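Monovalent Na+/H+ antiporter subunit D (Dietzia sp. DQ12-45-1b, PDB 7D3U) is a membrane-embedded subunit of the Mrp complex, a bacterial sodium/proton antiporter, and probably takes part in ion transport like related complex I antiporter-type subunits. Local coordinates at residues Y105-P110 and G455-R460; S174-I179 and T210-F215; W229-Y234 and L300-V305; V274-F279 and G314-G319. All coordinates share one frame; numbering follows the deposited sequence.

Interaction 1: Y105-P110 and G455-R460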
# COMPACT_ATOMS: atom_id res chain seq x y z
N TYR A 105 6.40 -20.81 8.87
CA TYR A 105 7.12 -21.59 9.86
C TYR A 105 7.94 -20.72 10.79
O TYR A 105 8.33 -21.18 11.87
CB TYR A 105 8.04 -22.61 9.17
CG TYR A 105 7.31 -23.65 8.35
CD1 TYR A 105 6.67 -24.71 8.96
CD2 TYR A 105 7.26 -23.56 6.97
CE1 TYR A 105 6.00 -25.66 8.22
CE2 TYR A 105 6.59 -24.50 6.22
CZ TYR A 105 5.96 -25.55 6.85
OH TYR A 105 5.30 -26.50 6.10
N LYS A 106 8.22 -19.48 10.40
CA LYS A 106 8.84 -18.53 11.30
C LYS A 106 7.90 -18.24 12.46
O LYS A 106 6.70 -18.52 12.42
CB LYS A 106 9.18 -17.24 10.55
CG LYS A 106 9.97 -17.45 9.28
CD LYS A 106 11.38 -17.93 9.58
CE LYS A 106 12.07 -18.42 8.32
NZ LYS A 106 11.87 -19.88 8.12
N ARG A 107 8.47 -17.67 13.52
CA ARG A 107 7.68 -17.39 14.71
C ARG A 107 6.63 -16.33 14.42
O ARG A 107 6.87 -15.36 13.69
CB ARG A 107 8.59 -16.93 15.85
CG ARG A 107 9.28 -18.07 16.57
CD ARG A 107 8.31 -18.79 17.49
NE ARG A 107 8.20 -18.12 18.78
CZ ARG A 107 8.82 -18.52 19.88
NH1 ARG A 107 9.61 -19.59 19.85
NH2 ARG A 107 8.66 -17.86 21.02
N PHE A 108 5.44 -16.53 14.99
CA PHE A 108 4.37 -15.53 15.01
C PHE A 108 3.87 -15.18 13.61
O PHE A 108 3.35 -14.09 13.39
CB PHE A 108 4.82 -14.25 15.73
CG PHE A 108 5.45 -14.50 17.07
CD1 PHE A 108 4.96 -15.48 17.91
CD2 PHE A 108 6.53 -13.76 17.48
CE1 PHE A 108 5.54 -15.71 19.14
CE2 PHE A 108 7.12 -13.98 18.71
CZ PHE A 108 6.62 -14.96 19.54
N TYR A 109 4.02 -16.08 12.64
CA TYR A 109 3.40 -15.78 11.36
C TYR A 109 1.91 -16.13 11.38
O TYR A 109 1.10 -15.31 10.93
CB TYR A 109 4.11 -16.51 10.21
CG TYR A 109 3.59 -16.12 8.84
CD1 TYR A 109 2.52 -16.78 8.27
CD2 TYR A 109 4.18 -15.08 8.12
CE1 TYR A 109 2.04 -16.43 7.02
CE2 TYR A 109 3.71 -14.73 6.88
CZ TYR A 109 2.64 -15.40 6.33
OH TYR A 109 2.17 -15.05 5.09
N PRO A 110 1.50 -17.31 11.86
CA PRO A 110 0.06 -17.60 11.94
C PRO A 110 -0.68 -16.60 12.81
O PRO A 110 -1.79 -16.18 12.44
CB PRO A 110 0.02 -19.01 12.53
CG PRO A 110 1.27 -19.62 12.05
CD PRO A 110 2.29 -18.53 12.12
N GLY A 455 18.45 -14.71 13.71
CA GLY A 455 17.43 -15.26 12.85
C GLY A 455 16.11 -15.51 13.55
O GLY A 455 16.10 -15.80 14.75
N ILE A 456 15.01 -15.40 12.83
CA ILE A 456 13.70 -15.69 13.42
C ILE A 456 13.57 -17.19 13.61
O ILE A 456 13.82 -17.95 12.66
CB ILE A 456 12.59 -15.13 12.54
CG1 ILE A 456 12.81 -13.64 12.28
CG2 ILE A 456 11.24 -15.36 13.18
CD1 ILE A 456 11.79 -13.02 11.37
N PRO A 457 13.19 -17.67 14.79
CA PRO A 457 13.16 -19.12 15.04
C PRO A 457 12.20 -19.82 14.10
O PRO A 457 11.00 -19.53 14.07
CB PRO A 457 12.70 -19.21 16.50
CG PRO A 457 13.09 -17.91 17.10
CD PRO A 457 12.90 -16.90 16.01
N ASP A 458 12.73 -20.76 13.32
CA ASP A 458 11.94 -21.51 12.38
C ASP A 458 11.16 -22.62 13.09
O ASP A 458 11.62 -23.18 14.09
CB ASP A 458 12.83 -22.11 11.29
CG ASP A 458 12.08 -22.39 10.01
OD1 ASP A 458 11.00 -23.01 10.08
OD2 ASP A 458 12.56 -21.98 8.93
N GLY A 459 9.98 -22.93 12.56
CA GLY A 459 9.14 -23.94 13.15
C GLY A 459 9.56 -25.35 12.79
O GLY A 459 9.47 -26.26 13.61
N ARG A 460 10.03 -25.53 11.56
CA ARG A 460 10.53 -26.83 11.11
C ARG A 460 12.03 -26.95 11.37
O ARG A 460 12.81 -27.32 10.50
CB ARG A 460 10.22 -27.02 9.63
CG ARG A 460 10.66 -25.86 8.77
CD ARG A 460 10.33 -26.06 7.31
NE ARG A 460 10.57 -24.83 6.55
CZ ARG A 460 10.56 -24.76 5.22
NH1 ARG A 460 10.31 -25.84 4.50
NH2 ARG A 460 10.80 -23.60 4.62
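K106 and D458 pair as a salt bridge, NZ meeting OD2; the modelled separation is too short to be trusted at this resolution, so only the pairing carries weight. The lysine's CB bond points away from the loop, but the bend at chi2 (-69°) and another at chi4 bring the ammonium back to the carboxylate, and NZ also donates weakly to the carbonyl of G102. The second oxygen, D458 OD1, is satisfied locally: R460 N donates to it at 3.1 Å with an N-H...O angle of 151°, closing an Asx turn. R460 NE adds a long salt bridge to D458 OD1 at 4.0 Å, which joins the three charges in a network. Y105 O receives a weak bond from G459 N. Over the Y105 ring, R460 CD stands 4.0 Å from the centroid, and the guanidinium stacks on the ring with planes 21° apart. Were R460 an alanine, the Y105 ring would probably lose the cation stacked on that face, and D458 its long second charge partner. The loop 455-460 thus meets the turn leading into helix 109-125, where Y105 also touches L32 of helix 28-49 and V99 of helix 80-101.

Interaction 2: S174-I179 and T210-F215. With LMT (dodecyl-beta-D-maltoside), chain N.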
# COMPACT_ATOMS: atom_id res chain seq x y z
N SER A 174 -2.38 7.73 9.25
CA SER A 174 -3.27 7.38 10.35
C SER A 174 -3.55 8.59 11.23
O SER A 174 -4.69 8.81 11.66
CB SER A 174 -2.66 6.25 11.18
OG SER A 174 -2.85 5.00 10.53
N THR A 175 -2.52 9.40 11.51
CA THR A 175 -2.74 10.56 12.35
C THR A 175 -3.52 11.64 11.63
O THR A 175 -4.30 12.37 12.26
CB THR A 175 -1.40 11.10 12.84
OG1 THR A 175 -0.66 10.05 13.48
CG2 THR A 175 -1.63 12.20 13.84
N ILE A 176 -3.35 11.76 10.31
CA ILE A 176 -4.19 12.70 9.56
C ILE A 176 -5.64 12.24 9.58
O ILE A 176 -6.56 13.05 9.71
CB ILE A 176 -3.65 12.85 8.12
CG1 ILE A 176 -2.33 13.62 8.13
CG2 ILE A 176 -4.66 13.57 7.26
CD1 ILE A 176 -1.72 13.76 6.77
N LEU A 177 -5.87 10.93 9.47
CA LEU A 177 -7.22 10.39 9.61
C LEU A 177 -7.78 10.70 10.99
O LEU A 177 -8.96 11.03 11.14
CB LEU A 177 -7.21 8.89 9.36
CG LEU A 177 -8.43 8.20 8.74
CD1 LEU A 177 -8.07 6.77 8.39
CD2 LEU A 177 -9.63 8.23 9.66
N LEU A 178 -6.94 10.60 12.02
CA LEU A 178 -7.40 10.89 13.38
C LEU A 178 -7.76 12.36 13.54
O LEU A 178 -8.76 12.69 14.17
CB LEU A 178 -6.32 10.49 14.38
CG LEU A 178 -6.69 10.70 15.85
CD1 LEU A 178 -7.85 9.80 16.21
CD2 LEU A 178 -5.49 10.43 16.73
N ILE A 179 -6.95 13.26 12.97
CA ILE A 179 -7.26 14.68 13.04
C ILE A 179 -8.54 14.98 12.27
O ILE A 179 -9.35 15.81 12.69
CB ILE A 179 -6.07 15.51 12.51
CG1 ILE A 179 -4.85 15.31 13.41
CG2 ILE A 179 -6.43 16.98 12.44
CD1 ILE A 179 -3.63 16.06 12.95
N THR A 210 -13.98 16.18 6.23
CA THR A 210 -14.16 14.95 5.47
C THR A 210 -13.17 14.85 4.32
O THR A 210 -12.75 13.75 3.96
CB THR A 210 -15.59 14.86 4.95
OG1 THR A 210 -16.51 15.23 5.98
CG2 THR A 210 -15.90 13.44 4.52
N ALA A 211 -12.76 15.99 3.76
CA ALA A 211 -11.69 15.97 2.76
C ALA A 211 -10.37 15.57 3.39
O ALA A 211 -9.56 14.88 2.76
CB ALA A 211 -11.58 17.34 2.09
N LEU A 212 -10.13 15.98 4.63
CA LEU A 212 -8.94 15.53 5.35
C LEU A 212 -8.97 14.02 5.55
O LEU A 212 -7.95 13.33 5.36
CB LEU A 212 -8.83 16.24 6.70
CG LEU A 212 -7.69 17.23 6.88
CD1 LEU A 212 -7.56 17.63 8.33
CD2 LEU A 212 -6.39 16.64 6.37
N VAL A 213 -10.12 13.48 5.93
CA VAL A 213 -10.25 12.03 6.11
C VAL A 213 -10.03 11.31 4.78
O VAL A 213 -9.30 10.31 4.71
CB VAL A 213 -11.62 11.69 6.71
CG1 VAL A 213 -11.83 10.19 6.74
CG2 VAL A 213 -11.74 12.26 8.11
N LEU A 214 -10.65 11.80 3.71
CA LEU A 214 -10.48 11.20 2.40
C LEU A 214 -9.04 11.31 1.92
O LEU A 214 -8.55 10.42 1.22
CB LEU A 214 -11.43 11.84 1.39
CG LEU A 214 -12.91 11.54 1.58
CD1 LEU A 214 -13.73 12.24 0.52
CD2 LEU A 214 -13.15 10.05 1.54
N PHE A 215 -8.34 12.38 2.29
CA PHE A 215 -6.95 12.53 1.88
C PHE A 215 -6.05 11.58 2.65
O PHE A 215 -5.10 11.03 2.08
CB PHE A 215 -6.51 13.98 2.08
CG PHE A 215 -5.03 14.18 2.06
CD1 PHE A 215 -4.28 13.79 0.96
CD2 PHE A 215 -4.38 14.76 3.13
CE1 PHE A 215 -2.91 13.97 0.94
CE2 PHE A 215 -3.02 14.95 3.12
CZ PHE A 215 -2.28 14.56 2.02
C1B LMT N . -16.96 26.69 -7.77
C2B LMT N . -17.02 28.17 -7.34
C3B LMT N . -18.45 28.73 -7.53
C4B LMT N . -19.51 27.84 -6.84
C5B LMT N . -19.20 26.37 -7.18
C6B LMT N . -20.48 25.65 -7.59
O1B LMT N . -16.52 25.94 -6.69
O2B LMT N . -16.67 28.21 -6.02
O3B LMT N . -18.72 28.95 -8.86
O4' LMT N . -19.47 28.01 -5.48
O5B LMT N . -18.22 26.24 -8.17
O6B LMT N . -20.19 24.40 -8.06
C1' LMT N . -13.65 23.43 -5.30
C2' LMT N . -13.07 24.74 -5.87
C3' LMT N . -14.21 25.75 -6.15
C4' LMT N . -15.40 25.11 -6.89
C5' LMT N . -15.71 23.78 -6.18
C6' LMT N . -16.90 23.05 -6.74
O1' LMT N . -12.67 22.49 -5.20
O2' LMT N . -12.24 25.28 -4.93
O3' LMT N . -13.74 26.81 -6.87
O5' LMT N . -14.59 22.94 -6.22
O6' LMT N . -16.70 22.99 -8.09
C1 LMT N . -12.34 22.13 -3.88
C2 LMT N . -11.62 20.83 -4.02
C3 LMT N . -10.73 20.44 -2.89
C4 LMT N . -9.82 19.36 -3.40
C5 LMT N . -8.83 18.99 -2.36
C6 LMT N . -9.31 17.88 -1.49
C7 LMT N . -8.38 16.71 -1.59
C8 LMT N . -9.09 15.50 -1.11
C9 LMT N . -8.38 14.22 -1.42
C10 LMT N . -9.35 13.35 -2.16
C11 LMT N . -8.88 11.93 -2.19
C12 LMT N . -9.91 11.03 -2.77
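I176 and L212 make the shortest contact of this helix pair, with I176 CG2 3.6 Å from L212 CD2 and the two side chains crossing at about a right angle. I176 reaches in two directions. Its CG2 branch, anti to the backbone N, faces the leucine, while the other branch, with chi1 at -70°, carries CD1 to 4.1 Å from F215 CE2. One turn further along the helix, I179 CG2 approaches the other methyl of the same leucine, L212 CD1, at 4.3 Å. L177 closes the row by setting CD2 against V213 CG1 at 4.1 Å. No hydrogen bond crosses, and all four side-chain contacts are between apolar groups. The axes of segments 174-179 and 210-215 come within 7.9 Å, at 162° between their N-to-C directions; they belong to transmembrane helices 157-187 and 204-221, which pair antiparallel here within the Mrp antiporter/complex I family bundle. Farther out, V573, V576 and L580 of subunit A pack on I176, F215 and L212, and A37 of subunit C touches I179. On helix 204-221 the backbone of L214 and A211 borders a detergent chain, L214 O lying 3.7 Å from its C11. On helix 157-187, S174, which lies off the interface, has its OG hydrogen-bonded to E137 OE2 and K220 NZ; L177 also packs on K220.

Interaction 3: W229-Y234 and L300-V305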
# COMPACT_ATOMS: atom_id res chain seq x y z
N TRP A 229 5.64 6.13 -1.81
CA TRP A 229 5.85 5.33 -0.61
C TRP A 229 5.42 3.89 -0.81
O TRP A 229 5.93 2.99 -0.14
CB TRP A 229 5.10 5.96 0.57
CG TRP A 229 3.62 5.74 0.55
CD1 TRP A 229 2.67 6.61 0.10
CD2 TRP A 229 2.92 4.59 1.02
NE1 TRP A 229 1.42 6.07 0.25
CE2 TRP A 229 1.55 4.82 0.82
CE3 TRP A 229 3.31 3.38 1.59
CZ2 TRP A 229 0.57 3.90 1.16
CZ3 TRP A 229 2.34 2.46 1.93
CH2 TRP A 229 0.99 2.72 1.72
N LEU A 230 4.48 3.64 -1.72
CA LEU A 230 4.02 2.29 -1.99
C LEU A 230 4.86 1.59 -3.05
O LEU A 230 5.03 0.37 -2.98
CB LEU A 230 2.56 2.30 -2.42
CG LEU A 230 1.90 0.93 -2.54
CD1 LEU A 230 0.43 1.02 -2.17
CD2 LEU A 230 2.06 0.38 -3.94
N ALA A 231 5.38 2.34 -4.01
CA ALA A 231 6.26 1.75 -5.02
C ALA A 231 7.64 1.43 -4.46
O ALA A 231 8.38 0.67 -5.08
CB ALA A 231 6.39 2.69 -6.21
N ARG A 232 7.99 1.98 -3.30
CA ARG A 232 9.30 1.77 -2.69
C ARG A 232 9.22 1.02 -1.38
O ARG A 232 10.19 1.03 -0.61
CB ARG A 232 10.00 3.11 -2.48
CG ARG A 232 10.13 3.95 -3.74
CD ARG A 232 11.06 3.29 -4.74
NE ARG A 232 12.39 3.09 -4.19
CZ ARG A 232 13.38 2.47 -4.83
NH1 ARG A 232 14.56 2.33 -4.26
NH2 ARG A 232 13.18 1.99 -6.05
N ALA A 233 8.10 0.36 -1.09
CA ALA A 233 7.98 -0.40 0.15
C ALA A 233 7.51 -1.82 -0.12
O ALA A 233 7.88 -2.75 0.60
CB ALA A 233 7.03 0.30 1.13
N TYR A 234 6.68 -2.00 -1.14
CA TYR A 234 6.17 -3.32 -1.48
C TYR A 234 7.21 -4.19 -2.18
O TYR A 234 7.28 -5.39 -1.91
CB TYR A 234 4.91 -3.22 -2.33
CG TYR A 234 3.64 -3.06 -1.52
CD1 TYR A 234 3.54 -2.08 -0.54
CD2 TYR A 234 2.56 -3.90 -1.73
CE1 TYR A 234 2.38 -1.94 0.20
CE2 TYR A 234 1.40 -3.76 -0.99
CZ TYR A 234 1.32 -2.78 -0.03
OH TYR A 234 0.17 -2.64 0.71
N LEU A 300 4.92 -4.37 -10.49
CA LEU A 300 3.58 -4.63 -9.98
C LEU A 300 3.15 -3.62 -8.93
O LEU A 300 1.95 -3.39 -8.77
CB LEU A 300 3.50 -6.04 -9.42
CG LEU A 300 3.90 -7.15 -10.39
CD1 LEU A 300 3.87 -8.50 -9.71
CD2 LEU A 300 2.99 -7.15 -11.60
N ALA A 301 4.09 -2.98 -8.23
CA ALA A 301 3.71 -1.94 -7.28
C ALA A 301 3.13 -0.72 -7.99
O ALA A 301 2.05 -0.23 -7.64
CB ALA A 301 4.91 -1.55 -6.42
N PHE A 302 3.84 -0.22 -9.00
CA PHE A 302 3.30 0.89 -9.79
C PHE A 302 2.03 0.49 -10.52
O PHE A 302 1.13 1.31 -10.70
CB PHE A 302 4.36 1.38 -10.77
CG PHE A 302 5.22 2.48 -10.24
CD1 PHE A 302 4.69 3.72 -9.95
CD2 PHE A 302 6.57 2.27 -10.04
CE1 PHE A 302 5.49 4.73 -9.46
CE2 PHE A 302 7.37 3.28 -9.55
CZ PHE A 302 6.83 4.51 -9.26
N HIS A 303 1.94 -0.77 -10.95
CA HIS A 303 0.69 -1.23 -11.56
C HIS A 303 -0.44 -1.24 -10.55
O HIS A 303 -1.59 -0.95 -10.90
CB HIS A 303 0.88 -2.62 -12.16
CG HIS A 303 1.32 -2.60 -13.58
ND1 HIS A 303 2.05 -3.62 -14.15
CD2 HIS A 303 1.13 -1.68 -14.56
CE1 HIS A 303 2.30 -3.33 -15.42
NE2 HIS A 303 1.75 -2.16 -15.69
N MET A 304 -0.15 -1.57 -9.29
CA MET A 304 -1.16 -1.49 -8.25
C MET A 304 -1.60 -0.05 -8.04
O MET A 304 -2.78 0.22 -7.80
CB MET A 304 -0.62 -2.08 -6.95
CG MET A 304 -1.67 -2.29 -5.89
SD MET A 304 -1.13 -3.48 -4.65
CE MET A 304 0.54 -2.90 -4.39
N VAL A 305 -0.66 0.89 -8.12
CA VAL A 305 -1.01 2.31 -8.02
C VAL A 305 -1.96 2.70 -9.16
O VAL A 305 -2.98 3.37 -8.95
CB VAL A 305 0.25 3.19 -8.02
CG1 VAL A 305 -0.12 4.65 -8.22
CG2 VAL A 305 1.02 3.01 -6.73
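With CG anti to the backbone N (chi1 -169°), M304 extends toward L230 and Y234, and a bend at chi3 (44°) turns its terminal methyl into the groove between them. CE then lies 3.6 Å from L230 CD2 and 3.5 Å from Y234 CD2, approaching the ring obliquely. The sulfur makes a Met-aromatic contact, with M304 SD 5.3 Å from the centroid of the Y234 ring. L230, whose CG is likewise anti to N, uses the methyl CD2 for all its side-chain contacts across the interface: besides M304 CE it meets V305 CG2 at 4.0 Å and the A301 backbone oxygen. A301 lets the chains approach, its CB lying 3.8 Å from A231 CA. At the other end of the contact, A231 sets its methyl over one face of the F302 ring, with CB 3.6 Å from the centroid and 17° off the normal, a CH-pi contact. With a leucine in place of F302, the flat surface would be gone and the A231 methyl would probably be left without its aromatic seat. No hydrogen bond crosses, and the contacts between the segments are apolar, CH-pi and Met-aromatic. The short helix 228-231 and the turn after it, where R232 forms salt bridges with D564 of subunit A and D103 of subunit C, lie against helix 296-316, which is flanked by helices 272-292 and 320-350, while W229 and Y234 touch Y166 of helix 157-187.

Interaction 4: V274-F279 and G314-G319. With LMT (dodecyl-beta-D-maltoside), chain N; LMT (dodecyl-beta-D-maltoside), chain R.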
# COMPACT_ATOMS: atom_id res chain seq x y z
N VAL A 274 -12.56 16.84 -8.93
CA VAL A 274 -11.25 16.61 -8.32
C VAL A 274 -10.96 15.12 -8.26
O VAL A 274 -9.82 14.69 -8.49
CB VAL A 274 -11.18 17.27 -6.93
CG1 VAL A 274 -12.35 16.85 -6.06
CG2 VAL A 274 -9.86 16.92 -6.25
N GLY A 275 -11.98 14.31 -7.98
CA GLY A 275 -11.80 12.87 -8.05
C GLY A 275 -11.39 12.42 -9.44
O GLY A 275 -10.44 11.66 -9.61
N VAL A 276 -12.10 12.90 -10.46
CA VAL A 276 -11.78 12.53 -11.84
C VAL A 276 -10.34 12.90 -12.16
O VAL A 276 -9.57 12.08 -12.67
CB VAL A 276 -12.76 13.20 -12.82
CG1 VAL A 276 -12.27 13.05 -14.24
CG2 VAL A 276 -14.15 12.60 -12.67
N VAL A 277 -9.95 14.14 -11.85
CA VAL A 277 -8.61 14.62 -12.18
C VAL A 277 -7.55 13.79 -11.47
O VAL A 277 -6.62 13.26 -12.10
CB VAL A 277 -8.47 16.11 -11.84
CG1 VAL A 277 -7.01 16.52 -11.88
CG2 VAL A 277 -9.28 16.95 -12.80
N VAL A 278 -7.67 13.66 -10.14
CA VAL A 278 -6.64 12.99 -9.36
C VAL A 278 -6.54 11.52 -9.75
O VAL A 278 -5.44 10.98 -9.89
CB VAL A 278 -6.92 13.16 -7.86
CG1 VAL A 278 -6.06 12.21 -7.05
CG2 VAL A 278 -6.66 14.59 -7.44
N PHE A 279 -7.67 10.86 -9.98
CA PHE A 279 -7.62 9.43 -10.26
C PHE A 279 -7.20 9.14 -11.69
O PHE A 279 -6.55 8.11 -11.94
CB PHE A 279 -8.98 8.80 -9.94
CG PHE A 279 -9.41 9.00 -8.52
CD1 PHE A 279 -8.48 9.14 -7.51
CD2 PHE A 279 -10.75 9.07 -8.18
CE1 PHE A 279 -8.87 9.33 -6.20
CE2 PHE A 279 -11.15 9.26 -6.88
CZ PHE A 279 -10.21 9.39 -5.89
N GLY A 314 -14.23 4.89 -10.14
CA GLY A 314 -15.62 4.49 -10.04
C GLY A 314 -16.42 5.35 -9.08
O GLY A 314 -17.64 5.47 -9.23
N VAL A 315 -15.76 5.95 -8.09
CA VAL A 315 -16.45 6.85 -7.18
C VAL A 315 -16.44 8.29 -7.69
O VAL A 315 -17.26 9.10 -7.24
CB VAL A 315 -15.86 6.79 -5.76
CG1 VAL A 315 -14.42 7.24 -5.75
CG2 VAL A 315 -16.69 7.63 -4.81
N ALA A 316 -15.54 8.62 -8.61
CA ALA A 316 -15.58 9.92 -9.28
C ALA A 316 -16.60 9.94 -10.41
O ALA A 316 -16.84 11.01 -10.99
CB ALA A 316 -14.20 10.28 -9.82
N LEU A 317 -17.19 8.80 -10.74
CA LEU A 317 -18.29 8.69 -11.69
C LEU A 317 -19.57 8.27 -10.98
O LEU A 317 -20.30 7.40 -11.45
CB LEU A 317 -17.94 7.69 -12.80
CG LEU A 317 -16.60 7.86 -13.50
CD1 LEU A 317 -16.32 6.66 -14.39
CD2 LEU A 317 -16.56 9.14 -14.30
N PHE A 318 -19.82 8.89 -9.83
CA PHE A 318 -20.88 8.46 -8.92
C PHE A 318 -22.21 8.29 -9.65
O PHE A 318 -22.59 9.12 -10.47
CB PHE A 318 -21.03 9.47 -7.79
CG PHE A 318 -21.45 8.86 -6.49
CD1 PHE A 318 -20.51 8.36 -5.61
CD2 PHE A 318 -22.79 8.79 -6.15
CE1 PHE A 318 -20.90 7.80 -4.41
CE2 PHE A 318 -23.18 8.23 -4.95
CZ PHE A 318 -22.23 7.74 -4.08
N GLY A 319 -22.90 7.20 -9.33
CA GLY A 319 -24.13 6.85 -9.99
C GLY A 319 -24.36 5.36 -9.96
O GLY A 319 -23.55 4.60 -9.40
C1B LMT N . -16.96 26.69 -7.77
C2B LMT N . -17.02 28.17 -7.34
C3B LMT N . -18.45 28.73 -7.53
C4B LMT N . -19.51 27.84 -6.84
C5B LMT N . -19.20 26.37 -7.18
C6B LMT N . -20.48 25.65 -7.59
O1B LMT N . -16.52 25.94 -6.69
O2B LMT N . -16.67 28.21 -6.02
O3B LMT N . -18.72 28.95 -8.86
O4' LMT N . -19.47 28.01 -5.48
O5B LMT N . -18.22 26.24 -8.17
O6B LMT N . -20.19 24.40 -8.06
C1' LMT N . -13.65 23.43 -5.30
C2' LMT N . -13.07 24.74 -5.87
C3' LMT N . -14.21 25.75 -6.15
C4' LMT N . -15.40 25.11 -6.89
C5' LMT N . -15.71 23.78 -6.18
C6' LMT N . -16.90 23.05 -6.74
O1' LMT N . -12.67 22.49 -5.20
O2' LMT N . -12.24 25.28 -4.93
O3' LMT N . -13.74 26.81 -6.87
O5' LMT N . -14.59 22.94 -6.22
O6' LMT N . -16.70 22.99 -8.09
C1 LMT N . -12.34 22.13 -3.88
C2 LMT N . -11.62 20.83 -4.02
C3 LMT N . -10.73 20.44 -2.89
C4 LMT N . -9.82 19.36 -3.40
C5 LMT N . -8.83 18.99 -2.36
C6 LMT N . -9.31 17.88 -1.49
C7 LMT N . -8.38 16.71 -1.59
C8 LMT N . -9.09 15.50 -1.11
C9 LMT N . -8.38 14.22 -1.42
C10 LMT N . -9.35 13.35 -2.16
C11 LMT N . -8.88 11.93 -2.19
C12 LMT N . -9.91 11.03 -2.77
C1B LMT R . -18.46 28.53 -2.42
C2B LMT R . -17.45 29.69 -2.36
C3B LMT R . -18.14 31.03 -2.63
C4B LMT R . -19.47 30.82 -3.40
C5B LMT R . -20.37 29.94 -2.51
C6B LMT R . -21.53 29.38 -3.33
O1B LMT R . -17.94 27.42 -1.77
O2B LMT R . -16.91 29.67 -1.10
O3B LMT R . -17.31 31.91 -3.28
O4' LMT R . -20.09 32.02 -3.64
O5B LMT R . -19.68 28.89 -1.85
O6B LMT R . -22.39 28.69 -2.52
C1' LMT R . -16.18 24.85 -0.45
C2' LMT R . -15.53 26.20 -0.79
C3' LMT R . -15.79 26.52 -2.28
C4' LMT R . -17.29 26.45 -2.57
C5' LMT R . -17.76 25.05 -2.09
C6' LMT R . -18.56 24.27 -3.10
O1' LMT R . -15.25 23.99 0.07
O2' LMT R . -16.14 27.16 -0.04
O3' LMT R . -15.12 25.63 -3.07
O5' LMT R . -16.67 24.28 -1.65
O6' LMT R . -18.38 24.91 -4.30
C1 LMT R . -14.82 22.96 -0.79
C2 LMT R . -14.66 21.77 0.11
C3 LMT R . -13.61 20.79 -0.28
C4 LMT R . -14.24 19.43 -0.26
C5 LMT R . -13.34 18.44 -0.91
C6 LMT R . -14.06 17.21 -1.33
C7 LMT R . -13.10 16.27 -1.99
C8 LMT R . -13.82 15.06 -2.43
C9 LMT R . -12.96 14.06 -3.12
C10 LMT R . -13.81 12.86 -3.43
C11 LMT R . -14.05 12.72 -4.89
C12 LMT R . -13.78 11.33 -5.36
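A316 packs its methyl directly on the backbone of helix 272-292, and this is the dense part of the contact: CB lies 3.4 Å from V276 N and 3.6 Å from G275 C. The CA atoms of G275 and A316 are 5.0 Å apart. A side chain at G275 would point at A316, so the absence of one lets the helices come close. V276 closes one flank, its CG2 branch resting 3.7 Å from A316 CB. F279, with CG beside the backbone N (chi1 -58°), closes another, presenting its ring edge to the methyl at 4.0 Å between CD2 and A316 CB. Beyond that ring the character changes. V315 CG1 touches F279 CE2 obliquely at 4.0 Å, and the ring's further neighbours are detergent: CZ meets C12 of one dodecyl tail at 3.5 Å, and CE2 meets C12 of a second at 3.7 Å. The looser side is bounded by detergent tails, consistent with a surface that faces the membrane, and no other protein chain touches either segment. Helices 272-292 and 296-316, joined by a short connection, run antiparallel here as a transmembrane helical hairpin, with a glycine-alanine close approach near the kinked end of the second helix.

Interaction 1 closes the longest loop of the chain among the four, and the other three are nested inside it. It lies apart from them, its centre 44 Å from that of interaction 4, on the opposite side of the chain's centre. Interactions 2, 3 and 4 all belong to the antiporter-family membrane region, with centres about 19 to 22 Å apart and none touching another. Interaction 2 closes before the other two open, and its helix 204-221 precedes helix 228-231 of interaction 3. Interactions 3 and 4 alternate along the chain and share helix 296-316, while interactions 2 and 4 border the same detergent molecule. Three apolar contacts join helices within the transmembrane bundle, and a charged one ties a late loop to its edge.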